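3-oxoacyl-(Acyl-carrier protein) synthase (Burkholderia xenovorans, PDB 4EFI) probably catalyses the condensation that forms 3-oxoacyl-[acyl-carrier protein] in fatty acid synthesis, as a ketoacyl synthase III-like member of the thiolase superfamily. Local coordinates at residues 106-109 with 110-114. Residues are numbered along the deposited sequence; the frame is centred on the assembly and turned at random.
Sequences AFVL and QAELD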
loop_
_atom_site.group_PDB
_atom_site.type_symbol
_atom_site.label_atom_id
_atom_site.label_comp_id
_atom_site.label_asym_id
_atom_site.label_seq_id
_atom_site.Cartn_x
_atom_site.Cartn_y
_atom_site.Cartn_z
ATOM N N ALA A 106 -0.849 14.995 7.551
ATOM C CA ALA A 106 0.455 14.872 8.195
ATOM C C ALA A 106 0.596 15.854 9.347
ATOM O O ALA A 106 1.257 15.549 10.327
ATOM C CB ALA A 106 1.562 15.063 7.179
ATOM N N PHE A 107 -0.026 17.024 9.255
ATOM C CA PHE A 107 0.042 17.997 10.357
ATOM C C PHE A 107 -0.754 17.524 11.559
ATOM O O PHE A 107 -0.329 17.710 12.710
ATOM C CB PHE A 107 -0.447 19.379 9.902
ATOM C CG PHE A 107 0.464 20.014 8.914
ATOM C CD1 PHE A 107 1.663 20.572 9.335
ATOM C CD2 PHE A 107 0.151 20.029 7.574
ATOM C CE1 PHE A 107 2.539 21.105 8.441
ATOM C CE2 PHE A 107 1.032 20.569 6.669
ATOM C CZ PHE A 107 2.235 21.112 7.118
ATOM N N VAL A 108 -1.879 16.872 11.308
ATOM C CA VAL A 108 -2.677 16.307 12.384
ATOM C C VAL A 108 -1.872 15.208 13.084
ATOM O O VAL A 108 -1.855 15.110 14.320
ATOM C CB VAL A 108 -3.968 15.695 11.837
ATOM C CG1 VAL A 108 -4.750 15.014 12.952
ATOM C CG2 VAL A 108 -4.792 16.754 11.147
ATOM N N LEU A 109 -1.240 14.331 12.303
ATOM C CA LEU A 109 -0.412 13.273 12.882
ATOM C C LEU A 109 0.769 13.842 13.656
ATOM O O LEU A 109 1.115 13.338 14.736
ATOM C CB LEU A 109 0.065 12.324 11.797
ATOM C CG LEU A 109 -0.989 11.358 11.254
ATOM C CD1 LEU A 109 -0.591 10.821 9.906
ATOM C CD2 LEU A 109 -1.198 10.190 12.233
ATOM N N GLN A 110 1.404 14.875 13.122
ATOM C CA GLN A 110 2.511 15.521 13.818
ATOM C C GLN A 110 2.052 15.979 15.205
ATOM O O GLN A 110 2.723 15.723 16.236
ATOM C CB GLN A 110 3.030 16.690 12.965
ATOM C CG GLN A 110 4.123 17.531 13.624
ATOM C CD GLN A 110 3.570 18.728 14.361
ATOM O OE1 GLN A 110 2.740 19.454 13.831
ATOM N NE2 GLN A 110 4.029 18.940 15.596
ATOM N N ALA A 111 0.920 16.661 15.270
ATOM C CA ALA A 111 0.418 17.141 16.549
ATOM C C ALA A 111 -0.012 15.994 17.458
ATOM O O ALA A 111 0.332 15.987 18.630
ATOM C CB ALA A 111 -0.719 18.149 16.361
ATOM N N GLU A 112 -0.745 15.021 16.931
ATOM C CA GLU A 112 -1.332 13.964 17.767
ATOM C C GLU A 112 -0.255 13.034 18.319
ATOM O O GLU A 112 -0.432 12.462 19.395
ATOM C CB GLU A 112 -2.381 13.174 16.983
ATOM C CG GLU A 112 -3.661 13.970 16.732
ATOM C CD GLU A 112 -4.746 13.229 15.944
ATOM O OE1 GLU A 112 -4.458 12.199 15.298
ATOM O OE2 GLU A 112 -5.899 13.718 15.967
ATOM N N LEU A 113 0.856 12.887 17.595
ATOM C CA LEU A 113 1.987 12.073 18.059
ATOM C C LEU A 113 3.030 12.891 18.809
ATOM O O LEU A 113 4.056 12.348 19.223
ATOM C CB LEU A 113 2.635 11.324 16.888
ATOM C CG LEU A 113 1.732 10.295 16.217
ATOM C CD1 LEU A 113 2.373 9.777 14.957
ATOM C CD2 LEU A 113 1.399 9.149 17.172
ATOM N N ASP A 114 2.783 14.186 19.009
ATOM C CA ASP A 114 3.690 15.070 19.770
ATOM C C ASP A 114 5.060 15.200 19.114
ATOM O O ASP A 114 6.061 15.366 19.812
ATOM C CB ASP A 114 3.865 14.610 21.238
ATOM C CG ASP A 114 4.555 15.652 22.109
ATOM O OD1 ASP A 114 4.344 16.864 21.881
ATOM O OD2 ASP A 114 5.308 15.255 23.043
#
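Val108 and Glu112 lie side by side on the last turns of helix 105-112, which connects strands 90-94 and 120-124 in a beta-alpha-beta unit of this thiolase-type fold and ends in a Schellman motif. The closely packed side of the helix belongs to Ala106, Leu109 and Leu113. Ala106 and Leu109 press on Leu91 and Phe93 of strand 90-94, while Leu113, one turn beyond Leu109, reaches Arg71 and Glu75 of helix 66-81. Within the helix, Leu109 O receives the amide N of Leu113 at 2.9 Å, and the same oxygen is approached by Leu113 CB at 3.3 Å and Leu113 CG at 3.4 Å.

The other side is looser and largely open to solvent. Phe107 and Ala111 are exposed, linked through the backbone by Ala111 N to Phe107 O (3.0 Å), although the side chain of Phe107 also rests on Ala121 of strand 120-124. Gln110 CB sits 3.4 Å from Ala106 O; in one of its two conformers the chain bends beyond CG and NE2 bonds to Leu115 O just past the helix end. Asp114 takes a positive phi of 63° as the chain leaves the helix, and in the Schellman motif its N bonds back to Ala111 O at 3.1 Å.

Val108 and Glu112 also belong to this more open side, where Glu112 N donates to Val108 O at 2.8 Å. Glu112 CG stands opposite its own carbonyl carbon, and beyond it the chain runs extended alongside Val108 to a salt bridge between OE1 and Arg71, a tie back to helix 66-81 through the same arginine that Leu109 and Leu113 touch. This course lays the carboxylate against the CG1 branch of Val108, which lies anti to the backbone N (chi1 176°), its methyl carbon 3.5 Å from Glu112 OE2.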